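Local coordinates for protein glycosaminoglycan xylosylkinase (PDB 5XOM) that probably phosphorylates xylose in the glycosaminoglycan linkage region, as a member of the Fam20 family of secretory-pathway sugar and protein kinases, at residues Tyr71-Ala76 / Ala150-Gly155; Ile82-Thr87 / Met97-Gly102; Asn107-Pro112 / Ile211-Glu216; Asn133-Ala138 / His294-Lys299. All coordinates share one frame; numbering follows the deposited sequence.

Contact 1. Residues Tyr71-Ala76 / Ala150-Gly155; sequences YKVLKA and APPVVG
Leu74 and Pro152 meet at about a right angle: the CD2 methyl of the leucine comes up to the CB corner of the pyrrolidine ring, and the closest atoms of the two side chains, Leu74 CD2 and Pro152 CB, are 3.9 Å apart. A chi1 of -62° sets CG of the leucine opposite the carbonyl carbon and lets CD2 reach the segment 150-155, although the CA-CB bond of Leu74 does not aim there. The same methyl also reaches the backbone just beyond the proline, with Leu74 CD2 3.7 Å from Val153 O. The one methyl thus touches both the proline ring and the first carbonyl of the strand.

Val73, whose CB points toward the segment 150-155, adds a looser touch from the preceding helix position, Val73 CG1 lying 4.4 Å from Pro152 CG. Val154 answers from the other partner: its CG2 is anti to the backbone N and rests 4.0 Å from Leu74 O. Val153 turns its CB away, and its side chain packs instead against helix 132-144.

Helix 67-79 is thereby laid against the start of strand 153-159, an outermost strand of the five-stranded antiparallel sheet. Phe45 of the second subunit packs on both Leu74 and Val154, which places this joint beside the dimer interface. The partners are methyl groups, a proline ring and backbone carbonyls, and no polar bond links the two segments. Its hold therefore rests on shape and on burial of apolar surface, which amounts to 183 Å² with both sides summed.

Contact 2. Residues Ile82-Thr87 / Met97-Gly102; sequences ITQATT and MFSLDG
Ile82 and Ala85 meet Phe98 within a beta hairpin formed by strands 82-86 and 97-100, which run antiparallel at 163° with their axes 4.7 Å apart. The hairpin edges the five-stranded sheet, consistent with the first two strands of a kinase-like N lobe.

The backbone bonds define the register. Thr86 and Met97 form a hydrogen-bonded pair, with Met97 N to Thr86 O at 2.8 Å and Thr86 N to Met97 O at 3.0 Å. Farther along, three residue steps from Ile82 to Ala85 face only two from Leu100 to Phe98; this extra residue and the helix-like psi of Thr83 (-20°) are consistent with a beta bulge.

Apolar contacts lie on the face carrying Ile82, Ala85, Phe98 and Leu100. Ile82 CD1 comes obliquely to the Phe98 ring, 3.5 Å from Phe98 CD2, while Ala85 CB touches Phe98 CD1 at 3.7 Å. Beyond the hairpin, the ring stacks with Phe110. A serine in place of Phe98 would probably leave Ile82 CD1 and Ala85 CB without their shared partner and Phe110 without its stack.

A side-chain bond adds to the backbone bond at this irregular step. Thr83 OG1 sits between its own backbone N and carbonyl carbon (chi1 65°), which brings it beside Ser99 O. That oxygen takes two bonds: Thr83 N nearly in line with the carbonyl at 2.8 Å, and Thr83 OG1 from above the carbonyl plane at 3.2 Å.

Contact 3. Residues Asn107-Pro112 / Ile211-Glu216; sequences NVVFKP and ILWLPE
Asn107 lies alongside Trp213, both side chains pointing the same way, and it can be followed outward over the indole. Asn107 CB sits over the five-membered ring, 3.7 Å from its centroid and 18° off the normal, a CH-pi contact. The amide then stands upright on the ring system, the two planes 89° apart. At the tip, Asn107 ND2 reaches over the six-membered ring, 3.4 Å from Trp213 CZ3. Asn107 OD1 turns to a different partner, Ser99 OG of the neighbouring strand 96-100.

Backbone bonds set the strands in register beside this overlap. Trp213 N donates to Asn107 O at 3.1 Å, while Val109 N to Ile211 O (2.8 Å) and Ile211 N to Val109 O (2.9 Å) close an antiparallel hydrogen-bonded pair. On the other side of the sheet Val108 CG1 meets Leu212 CD2 at 3.7 Å.

At the far end Lys111 CG lies 3.7 Å from Ile211 CD1, and the lysine NZ continues to Asp130 and Glu135.

The contact joins two inner strands of the five-stranded sheet, consistent with the N lobe of a kinase-like fold. The indole face takes up the aliphatic CB and the amide nitrogen of Asn107, while the methylenes of Lys111 are covered by Ile211 and its charged end is paired with acids, so that one chain serves both apolar and ionic contacts.

Contact 4. Residues Asn133-Ala138 / His294-Lys299; sequences NAEIAA and HLDNAK
Glu135 OE1 is held by three donors: Asn297 N at 3.2 Å and two waters, one also bound by Glu135 O and Asn297 ND2, the other by Asp296 N. Glu135 joins helix 132-144, probably the counterpart of helix C in a kinase fold, to the Asp296-Asn297-Ala298 loop, which probably corresponds to the DFG region of protein kinases. Asn297 N meets OE1 from above the carboxylate plane, 44° out of it.

The other oxygen, Glu135 OE2, is 3.8 Å from Asp296 OD2. Lys111 lies near both acids, in a salt bridge with Glu135 and a long, weak pairing with Asp296; the first recalls the lysine-glutamate pair of kinases.

The bend at chi2 (-80°) of Glu135 folds its chain over Ala298, whose CB is 3.5 Å from Glu135 CG. Farther along the helix, Ala138 CB packs on Asn297 CB at 3.6 Å. With Glu135 cut back to an alanine, Lys111 is likely to lose this salt-bridge mate and Asn297 N its acceptor.

Asn297 OD1 accepts a hydrogen bond from Arg278 NH2. On the same amide, Asn297 ND2 donates to His294 O at 2.9 Å and, at 3.0 Å, to the water that donates to Glu135 O and Glu135 OE1.

How the contacts relate
From the N terminus, helix 67-79 comes first, and contact 1 closes a loop of 73 intervening residues when the chain returns in strand 153-159. Nested inside that loop is contact 2, a local hairpin with 9 residues between its segments. Contact 3 follows it in series: strand 106-112 waits 98 residues for its partner, so its segments alternate with those of contact 1. Contact 4 has the longest span, 155 residues, and crosses both contacts 1 and 3. Contacts 1, 2 and 3 all reach the one antiparallel sheet, whereas contact 4, near the centre of the chain, ties helix 132-144 to the 294-299 loop and meets contact 3 through Lys111.

Contact 1. Residues Tyr71-Ala76 / Ala150-Gly155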
loop_
_atom_site.group_PDB
_atom_site.type_symbol
_atom_site.label_atom_id
_atom_site.label_comp_id
_atom_site.label_asym_id
_atom_site.label_seq_id
_atom_site.Cartn_x
_atom_site.Cartn_y
_atom_site.Cartn_z
ATOM N N TYR A 71 -0.382 -8.101 5.414
ATOM C CA TYR A 71 -0.321 -9.564 5.331
ATOM C C TYR A 71 1.114 -10.060 5.261
ATOM O O TYR A 71 1.422 -11.144 5.770
ATOM C CB TYR A 71 -1.093 -10.101 4.124
ATOM C CG TYR A 71 -2.599 -10.037 4.245
ATOM C CD1 TYR A 71 -3.212 -9.115 5.085
ATOM C CD2 TYR A 71 -3.410 -10.925 3.542
ATOM C CE1 TYR A 71 -4.583 -9.049 5.196
ATOM C CE2 TYR A 71 -4.793 -10.870 3.650
ATOM C CZ TYR A 71 -5.369 -9.926 4.478
ATOM O OH TYR A 71 -6.734 -9.848 4.611
ATOM N N LYS A 72 2.002 -9.294 4.629
ATOM C CA LYS A 72 3.409 -9.673 4.599
ATOM C C LYS A 72 3.978 -9.760 6.009
ATOM O O LYS A 72 4.742 -10.680 6.326
ATOM C CB LYS A 72 4.189 -8.664 3.755
ATOM C CG LYS A 72 5.658 -8.986 3.541
ATOM C CD LYS A 72 6.243 -7.999 2.542
ATOM C CE LYS A 72 7.711 -8.238 2.323
ATOM N NZ LYS A 72 7.921 -9.386 1.402
ATOM N N VAL A 73 3.621 -8.800 6.866
ATOM C CA VAL A 73 4.099 -8.812 8.244
ATOM C C VAL A 73 3.423 -9.929 9.037
ATOM O O VAL A 73 4.087 -10.676 9.765
ATOM C CB VAL A 73 3.880 -7.429 8.885
ATOM C CG1 VAL A 73 4.222 -7.462 10.373
ATOM C CG2 VAL A 73 4.723 -6.378 8.167
ATOM N N LEU A 74 2.101 -10.077 8.891
ATOM C CA LEU A 74 1.377 -11.128 9.611
ATOM C C LEU A 74 1.884 -12.515 9.230
ATOM O O LEU A 74 2.040 -13.389 10.093
ATOM C CB LEU A 74 -0.125 -11.017 9.338
ATOM C CG LEU A 74 -0.818 -9.725 9.778
ATOM C CD1 LEU A 74 -2.327 -9.799 9.502
ATOM C CD2 LEU A 74 -0.562 -9.471 11.270
ATOM N N LYS A 75 2.144 -12.739 7.941
ATOM C CA LYS A 75 2.666 -14.033 7.508
ATOM C C LYS A 75 4.009 -14.332 8.162
ATOM O O LYS A 75 4.271 -15.469 8.572
ATOM C CB LYS A 75 2.799 -14.059 5.986
ATOM C CG LYS A 75 3.266 -15.392 5.409
ATOM C CD LYS A 75 3.344 -15.300 3.889
ATOM C CE LYS A 75 3.837 -16.594 3.274
ATOM N NZ LYS A 75 2.901 -17.700 3.590
ATOM N N ALA A 76 4.872 -13.323 8.278
ATOM C CA ALA A 76 6.165 -13.549 8.916
ATOM C C ALA A 76 6.004 -13.854 10.398
ATOM O O ALA A 76 6.691 -14.730 10.934
ATOM C CB ALA A 76 7.072 -12.337 8.715
ATOM N N ALA A 150 -3.260 0.185 16.247
ATOM C CA ALA A 150 -2.988 -1.053 16.956
ATOM C C ALA A 150 -1.834 -1.801 16.300
ATOM O O ALA A 150 -1.815 -1.925 15.070
ATOM C CB ALA A 150 -4.237 -1.943 16.974
ATOM N N PRO A 151 -0.870 -2.293 17.076
ATOM C CA PRO A 151 0.218 -3.087 16.520
ATOM C C PRO A 151 -0.338 -4.438 15.927
ATOM O O PRO A 151 -1.327 -4.945 16.441
ATOM C CB PRO A 151 1.147 -3.360 17.700
ATOM C CG PRO A 151 0.577 -2.661 18.864
ATOM C CD PRO A 151 -0.772 -2.133 18.541
ATOM N N PRO A 152 0.311 -4.924 14.892
ATOM C CA PRO A 152 -0.140 -6.208 14.290
ATOM C C PRO A 152 -0.201 -7.357 15.293
ATOM O O PRO A 152 0.675 -7.526 16.145
ATOM C CB PRO A 152 0.916 -6.465 13.206
ATOM C CG PRO A 152 1.410 -5.103 12.817
ATOM C CD PRO A 152 1.171 -4.153 13.979
ATOM N N VAL A 153 -1.256 -8.168 15.166
ATOM C CA VAL A 153 -1.499 -9.342 16.005
ATOM C C VAL A 153 -1.806 -10.537 15.115
ATOM O O VAL A 153 -2.585 -10.428 14.162
ATOM C CB VAL A 153 -2.664 -9.105 16.987
ATOM C CG1 VAL A 153 -2.845 -10.314 17.898
ATOM C CG2 VAL A 153 -2.453 -7.817 17.794
ATOM N N VAL A 154 -1.234 -11.694 15.447
ATOM C CA VAL A 154 -1.549 -12.932 14.742
ATOM C C VAL A 154 -1.793 -14.053 15.747
ATOM O O VAL A 154 -1.157 -14.111 16.808
ATOM C CB VAL A 154 -0.429 -13.325 13.751
ATOM C CG1 VAL A 154 0.693 -14.091 14.450
ATOM C CG2 VAL A 154 -0.993 -14.148 12.648
ATOM N N GLY A 155 -2.745 -14.928 15.414
ATOM C CA GLY A 155 -2.916 -16.153 16.159
ATOM C C GLY A 155 -1.909 -17.200 15.727
ATOM O O GLY A 155 -1.432 -17.213 14.592
#

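Contact 2. Residues Ile82-Thr87 / Met97-Gly102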
loop_
_atom_site.group_PDB
_atom_site.type_symbol
_atom_site.label_atom_id
_atom_site.label_comp_id
_atom_site.label_asym_id
_atom_site.label_seq_id
_atom_site.Cartn_x
_atom_site.Cartn_y
_atom_site.Cartn_z
ATOM N N ILE A 82 11.184 -19.107 16.515
ATOM C CA ILE A 82 11.405 -18.491 17.818
ATOM C C ILE A 82 12.831 -18.793 18.264
ATOM O O ILE A 82 13.209 -19.960 18.418
ATOM C CB ILE A 82 10.385 -19.001 18.846
ATOM C CG1 ILE A 82 8.967 -18.604 18.424
ATOM C CG2 ILE A 82 10.716 -18.478 20.246
ATOM C CD1 ILE A 82 7.880 -19.280 19.244
ATOM N N THR A 83 13.621 -17.745 18.499
ATOM C CA THR A 83 15.008 -17.937 18.896
ATOM C C THR A 83 15.249 -17.724 20.381
ATOM O O THR A 83 16.248 -18.226 20.901
ATOM C CB THR A 83 15.934 -17.004 18.097
ATOM O OG1 THR A 83 15.645 -15.642 18.422
ATOM C CG2 THR A 83 15.749 -17.215 16.604
ATOM N N GLN A 84 14.359 -17.017 21.076
ATOM C CA GLN A 84 14.459 -16.826 22.518
ATOM C C GLN A 84 13.053 -16.723 23.087
ATOM O O GLN A 84 12.120 -16.323 22.389
ATOM C CB GLN A 84 15.241 -15.557 22.902
ATOM C CG GLN A 84 16.562 -15.342 22.184
ATOM C CD GLN A 84 17.633 -16.316 22.629
ATOM O OE1 GLN A 84 17.493 -16.990 23.653
ATOM N NE2 GLN A 84 18.706 -16.408 21.851
ATOM N N ALA A 85 12.913 -17.073 24.366
ATOM C CA ALA A 85 11.639 -16.943 25.058
ATOM C C ALA A 85 11.891 -16.636 26.528
ATOM O O ALA A 85 12.756 -17.252 27.152
ATOM C CB ALA A 85 10.792 -18.218 24.925
ATOM N N THR A 86 11.139 -15.678 27.071
ATOM C CA THR A 86 11.260 -15.328 28.480
ATOM C C THR A 86 9.933 -14.789 29.002
ATOM O O THR A 86 8.923 -14.760 28.295
ATOM C CB THR A 86 12.386 -14.316 28.710
ATOM O OG1 THR A 86 12.539 -14.096 30.119
ATOM C CG2 THR A 86 12.077 -13.004 28.024
ATOM N N THR A 87 9.952 -14.372 30.267
ATOM C CA THR A 87 8.788 -13.820 30.940
ATOM C C THR A 87 9.285 -12.916 32.062
ATOM O O THR A 87 10.435 -13.020 32.495
ATOM C CB THR A 87 7.886 -14.932 31.488
ATOM O OG1 THR A 87 6.608 -14.390 31.824
ATOM C CG2 THR A 87 8.510 -15.568 32.736
ATOM N N MET A 97 7.475 -13.452 26.243
ATOM C CA MET A 97 8.070 -12.622 25.205
ATOM C C MET A 97 8.914 -13.530 24.316
ATOM O O MET A 97 9.766 -14.269 24.818
ATOM C CB MET A 97 8.888 -11.495 25.852
ATOM C CG MET A 97 9.419 -10.395 24.940
ATOM S SD MET A 97 10.539 -10.903 23.619
ATOM C CE MET A 97 12.127 -10.700 24.399
ATOM N N PHE A 98 8.638 -13.521 23.011
ATOM C CA PHE A 98 9.373 -14.322 22.038
ATOM C C PHE A 98 10.228 -13.426 21.151
ATOM O O PHE A 98 9.789 -12.357 20.720
ATOM C CB PHE A 98 8.433 -15.129 21.135
ATOM C CG PHE A 98 7.633 -16.182 21.856
ATOM C CD1 PHE A 98 8.004 -16.637 23.108
ATOM C CD2 PHE A 98 6.506 -16.732 21.252
ATOM C CE1 PHE A 98 7.263 -17.621 23.757
ATOM C CE2 PHE A 98 5.762 -17.714 21.894
ATOM C CZ PHE A 98 6.141 -18.157 23.144
ATOM N N SER A 99 11.445 -13.870 20.866
ATOM C CA SER A 99 12.290 -13.262 19.849
ATOM C C SER A 99 12.136 -14.063 18.562
ATOM O O SER A 99 12.425 -15.259 18.548
ATOM C CB SER A 99 13.746 -13.244 20.293
ATOM O OG SER A 99 13.895 -12.365 21.386
ATOM N N LEU A 100 11.672 -13.411 17.496
ATOM C CA LEU A 100 11.530 -14.081 16.214
ATOM C C LEU A 100 12.729 -13.803 15.313
ATOM O O LEU A 100 13.280 -12.693 15.293
ATOM C CB LEU A 100 10.246 -13.665 15.492
ATOM C CG LEU A 100 8.980 -13.757 16.342
ATOM C CD1 LEU A 100 7.803 -13.163 15.583
ATOM C CD2 LEU A 100 8.727 -15.203 16.795
ATOM N N ASP A 101 13.113 -14.826 14.553
ATOM C CA ASP A 101 14.308 -14.791 13.727
ATOM C C ASP A 101 14.113 -13.855 12.540
ATOM O O ASP A 101 12.988 -13.538 12.136
ATOM C CB ASP A 101 14.654 -16.200 13.252
ATOM C CG ASP A 101 16.129 -16.372 12.948
ATOM O OD1 ASP A 101 16.904 -15.423 13.183
ATOM O OD2 ASP A 101 16.514 -17.472 12.497
ATOM N N GLY A 102 15.236 -13.423 11.976
ATOM C CA GLY A 102 15.259 -12.578 10.803
ATOM C C GLY A 102 16.630 -11.950 10.644
ATOM O O GLY A 102 17.530 -12.180 11.461
#

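Contact 3. Residues Asn107-Pro112 / Ile211-Glu216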
loop_
_atom_site.group_PDB
_atom_site.type_symbol
_atom_site.label_atom_id
_atom_site.label_comp_id
_atom_site.label_asym_id
_atom_site.label_seq_id
_atom_site.Cartn_x
_atom_site.Cartn_y
_atom_site.Cartn_z
ATOM N N ASN A 107 10.925 -8.853 18.330
ATOM C CA ASN A 107 10.260 -9.329 19.533
ATOM C C ASN A 107 8.741 -9.223 19.416
ATOM O O ASN A 107 8.207 -8.331 18.748
ATOM C CB ASN A 107 10.751 -8.555 20.752
ATOM C CG ASN A 107 12.147 -8.963 21.160
ATOM O OD1 ASN A 107 12.688 -9.948 20.656
ATOM N ND2 ASN A 107 12.743 -8.211 22.074
ATOM N N VAL A 108 8.049 -10.175 20.053
ATOM C CA VAL A 108 6.597 -10.158 20.180
ATOM C C VAL A 108 6.210 -10.495 21.613
ATOM O O VAL A 108 6.943 -11.180 22.334
ATOM C CB VAL A 108 5.897 -11.137 19.203
ATOM C CG1 VAL A 108 6.119 -10.708 17.757
ATOM C CG2 VAL A 108 6.362 -12.578 19.434
ATOM N N VAL A 109 5.064 -9.972 22.033
ATOM C CA VAL A 109 4.378 -10.455 23.225
ATOM C C VAL A 109 3.565 -11.685 22.843
ATOM O O VAL A 109 2.928 -11.713 21.783
ATOM C CB VAL A 109 3.477 -9.351 23.812
ATOM C CG1 VAL A 109 2.660 -9.883 24.992
ATOM C CG2 VAL A 109 4.298 -8.132 24.210
ATOM N N PHE A 110 3.586 -12.715 23.690
ATOM C CA PHE A 110 2.776 -13.913 23.486
ATOM C C PHE A 110 1.723 -14.019 24.580
ATOM O O PHE A 110 2.061 -14.129 25.762
ATOM C CB PHE A 110 3.628 -15.182 23.459
ATOM C CG PHE A 110 2.814 -16.438 23.338
ATOM C CD1 PHE A 110 2.142 -16.726 22.161
ATOM C CD2 PHE A 110 2.706 -17.323 24.403
ATOM C CE1 PHE A 110 1.381 -17.878 22.042
ATOM C CE2 PHE A 110 1.947 -18.482 24.290
ATOM C CZ PHE A 110 1.285 -18.757 23.107
ATOM N N LYS A 111 0.455 -13.957 24.182
ATOM C CA LYS A 111 -0.672 -14.092 25.099
ATOM C C LYS A 111 -1.342 -15.443 24.908
ATOM O O LYS A 111 -1.976 -15.671 23.865
ATOM C CB LYS A 111 -1.671 -12.960 24.877
ATOM C CG LYS A 111 -1.019 -11.612 25.063
ATOM C CD LYS A 111 -1.971 -10.605 25.647
ATOM C CE LYS A 111 -1.228 -9.324 25.938
ATOM N NZ LYS A 111 -2.160 -8.204 26.194
ATOM N N PRO A 112 -1.214 -16.364 25.857
ATOM C CA PRO A 112 -1.815 -17.690 25.689
ATOM C C PRO A 112 -3.329 -17.661 25.845
ATOM O O PRO A 112 -3.897 -16.794 26.512
ATOM C CB PRO A 112 -1.155 -18.524 26.800
ATOM C CG PRO A 112 -0.749 -17.527 27.822
ATOM C CD PRO A 112 -0.410 -16.262 27.089
ATOM N N ILE A 211 1.820 -10.346 19.515
ATOM C CA ILE A 211 1.692 -8.910 19.278
ATOM C C ILE A 211 3.086 -8.325 19.083
ATOM O O ILE A 211 3.951 -8.484 19.952
ATOM C CB ILE A 211 0.974 -8.196 20.436
ATOM C CG1 ILE A 211 -0.397 -8.826 20.698
ATOM C CG2 ILE A 211 0.818 -6.697 20.116
ATOM C CD1 ILE A 211 -0.421 -9.787 21.869
ATOM N N LEU A 212 3.292 -7.639 17.957
ATOM C CA LEU A 212 4.591 -7.047 17.647
ATOM C C LEU A 212 4.972 -5.936 18.614
ATOM O O LEU A 212 4.169 -5.047 18.923
ATOM C CB LEU A 212 4.611 -6.458 16.239
ATOM C CG LEU A 212 4.717 -7.360 15.024
ATOM C CD1 LEU A 212 4.689 -6.493 13.780
ATOM C CD2 LEU A 212 5.995 -8.188 15.083
ATOM N N TRP A 213 6.230 -5.961 19.038
ATOM C CA TRP A 213 6.830 -4.794 19.664
ATOM C C TRP A 213 6.920 -3.636 18.686
ATOM O O TRP A 213 7.231 -3.820 17.506
ATOM C CB TRP A 213 8.238 -5.107 20.137
ATOM C CG TRP A 213 8.331 -5.755 21.437
ATOM C CD1 TRP A 213 7.364 -6.510 22.017
ATOM C CD2 TRP A 213 9.420 -5.704 22.338
ATOM N NE1 TRP A 213 7.812 -6.953 23.244
ATOM C CE2 TRP A 213 9.069 -6.471 23.467
ATOM C CE3 TRP A 213 10.673 -5.092 22.302
ATOM C CZ2 TRP A 213 9.923 -6.638 24.548
ATOM C CZ3 TRP A 213 11.516 -5.265 23.380
ATOM C CH2 TRP A 213 11.143 -6.033 24.494
ATOM N N LEU A 214 6.682 -2.435 19.193
ATOM C CA LEU A 214 7.052 -1.245 18.452
ATOM C C LEU A 214 8.577 -1.135 18.392
ATOM O O LEU A 214 9.267 -1.500 19.350
ATOM C CB LEU A 214 6.459 0.004 19.114
ATOM C CG LEU A 214 5.025 0.385 18.732
ATOM C CD1 LEU A 214 4.031 -0.706 19.127
ATOM C CD2 LEU A 214 4.648 1.699 19.374
ATOM N N PRO A 215 9.135 -0.656 17.284
ATOM C CA PRO A 215 10.587 -0.482 17.215
ATOM C C PRO A 215 11.067 0.572 18.202
ATOM O O PRO A 215 10.299 1.396 18.702
ATOM C CB PRO A 215 10.834 -0.050 15.765
ATOM C CG PRO A 215 9.511 0.359 15.234
ATOM C CD PRO A 215 8.475 -0.394 15.999
ATOM N N GLU A 216 12.372 0.520 18.488
ATOM C CA GLU A 216 12.959 1.409 19.486
ATOM C C GLU A 216 12.807 2.875 19.105
ATOM O O GLU A 216 12.723 3.740 19.985
ATOM C CB GLU A 216 14.435 1.069 19.682
ATOM C CG GLU A 216 14.732 0.348 20.981
ATOM C CD GLU A 216 16.199 -0.003 21.120
ATOM O OE1 GLU A 216 16.506 -1.020 21.781
ATOM O OE2 GLU A 216 17.042 0.735 20.563
#

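Contact 4. Residues Asn133-Ala138 / His294-Lys299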
loop_
_atom_site.group_PDB
_atom_site.type_symbol
_atom_site.label_atom_id
_atom_site.label_comp_id
_atom_site.label_asym_id
_atom_site.label_seq_id
_atom_site.Cartn_x
_atom_site.Cartn_y
_atom_site.Cartn_z
ATOM N N ASN A 133 -7.782 -14.111 21.943
ATOM C CA ASN A 133 -8.553 -13.900 20.726
ATOM C C ASN A 133 -9.075 -12.480 20.642
ATOM O O ASN A 133 -9.349 -11.996 19.539
ATOM C CB ASN A 133 -9.718 -14.895 20.645
ATOM C CG ASN A 133 -10.722 -14.708 21.772
ATOM O OD1 ASN A 133 -10.346 -14.616 22.944
ATOM N ND2 ASN A 133 -12.005 -14.630 21.419
ATOM N N ALA A 134 -9.199 -11.802 21.785
ATOM C CA ALA A 134 -9.619 -10.407 21.782
ATOM C C ALA A 134 -8.558 -9.511 21.157
ATOM O O ALA A 134 -8.895 -8.551 20.454
ATOM C CB ALA A 134 -9.934 -9.950 23.207
ATOM N N GLU A 135 -7.273 -9.804 21.401
ATOM C CA GLU A 135 -6.206 -9.025 20.774
ATOM C C GLU A 135 -6.287 -9.119 19.258
ATOM O O GLU A 135 -6.108 -8.117 18.559
ATOM C CB GLU A 135 -4.825 -9.497 21.252
ATOM C CG GLU A 135 -4.486 -9.174 22.708
ATOM C CD GLU A 135 -4.005 -7.734 22.941
ATOM O OE1 GLU A 135 -4.205 -6.852 22.072
ATOM O OE2 GLU A 135 -3.417 -7.486 24.015
ATOM N N ILE A 136 -6.546 -10.320 18.734
ATOM C CA ILE A 136 -6.661 -10.502 17.288
ATOM C C ILE A 136 -7.842 -9.711 16.744
ATOM O O ILE A 136 -7.718 -8.972 15.761
ATOM C CB ILE A 136 -6.781 -11.997 16.948
ATOM C CG1 ILE A 136 -5.529 -12.740 17.415
ATOM C CG2 ILE A 136 -6.981 -12.189 15.449
ATOM C CD1 ILE A 136 -5.702 -14.226 17.467
ATOM N N ALA A 137 -9.009 -9.856 17.377
ATOM C CA ALA A 137 -10.198 -9.161 16.899
ATOM C C ALA A 137 -10.035 -7.650 17.006
ATOM O O ALA A 137 -10.424 -6.912 16.097
ATOM C CB ALA A 137 -11.427 -9.630 17.669
ATOM N N ALA A 138 -9.443 -7.171 18.104
ATOM C CA ALA A 138 -9.279 -5.731 18.280
ATOM C C ALA A 138 -8.334 -5.146 17.234
ATOM O O ALA A 138 -8.545 -4.030 16.750
ATOM C CB ALA A 138 -8.768 -5.433 19.690
ATOM N N HIS A 294 -3.609 1.966 20.488
ATOM C CA HIS A 294 -4.453 0.880 20.986
ATOM C C HIS A 294 -3.558 -0.312 21.292
ATOM O O HIS A 294 -3.488 -1.306 20.561
ATOM C CB HIS A 294 -5.535 0.539 19.985
ATOM C CG HIS A 294 -6.489 1.699 19.736
ATOM N ND1 HIS A 294 -7.264 1.797 18.578
ATOM C CD2 HIS A 294 -6.783 2.781 20.506
ATOM C CE1 HIS A 294 -7.983 2.894 18.655
ATOM N NE2 HIS A 294 -7.708 3.499 19.805
ATOM N N LEU A 295 -2.858 -0.209 22.415
ATOM C CA LEU A 295 -1.917 -1.229 22.857
ATOM C C LEU A 295 -2.492 -1.933 24.085
ATOM O O LEU A 295 -3.074 -1.287 24.966
ATOM C CB LEU A 295 -0.552 -0.590 23.140
ATOM C CG LEU A 295 0.561 -1.455 23.701
ATOM C CD1 LEU A 295 0.854 -2.541 22.691
ATOM C CD2 LEU A 295 1.792 -0.579 23.903
ATOM N N ASP A 296 -2.367 -3.262 24.106
ATOM C CA ASP A 296 -2.974 -4.130 25.111
ATOM C C ASP A 296 -4.492 -3.984 25.114
ATOM O O ASP A 296 -5.062 -3.280 25.956
ATOM C CB ASP A 296 -2.414 -3.842 26.510
ATOM C CG ASP A 296 -2.904 -4.837 27.567
ATOM O OD1 ASP A 296 -2.347 -4.827 28.688
ATOM O OD2 ASP A 296 -3.830 -5.638 27.291
ATOM N N ASN A 297 -5.157 -4.666 24.186
ATOM C CA ASN A 297 -6.607 -4.613 24.059
ATOM C C ASN A 297 -7.269 -5.915 24.492
ATOM O O ASN A 297 -8.413 -6.181 24.108
ATOM C CB ASN A 297 -6.996 -4.271 22.619
ATOM C CG ASN A 297 -6.242 -3.071 22.080
ATOM O OD1 ASN A 297 -6.183 -2.024 22.721
ATOM N ND2 ASN A 297 -5.655 -3.220 20.888
ATOM N N ALA A 298 -6.568 -6.736 25.284
ATOM C CA ALA A 298 -6.977 -8.119 25.516
ATOM C C ALA A 298 -8.073 -8.276 26.561
ATOM O O ALA A 298 -8.695 -9.345 26.620
ATOM C CB ALA A 298 -5.778 -8.965 25.942
ATOM N N LYS A 299 -8.344 -7.260 27.376
ATOM C CA LYS A 299 -9.396 -7.402 28.379
ATOM C C LYS A 299 -10.714 -6.914 27.788
ATOM O O LYS A 299 -11.353 -5.961 28.233
ATOM C CB LYS A 299 -9.030 -6.656 29.656
ATOM C CG LYS A 299 -9.756 -7.210 30.874
ATOM C CD LYS A 299 -8.939 -8.281 31.578
ATOM C CE LYS A 299 -7.770 -7.666 32.309
ATOM N NZ LYS A 299 -8.272 -6.754 33.373
HETATM O O HOH W 1 -5.021 -5.882 19.597
HETATM O O HOH W 2 -1.811 -4.954 21.722
#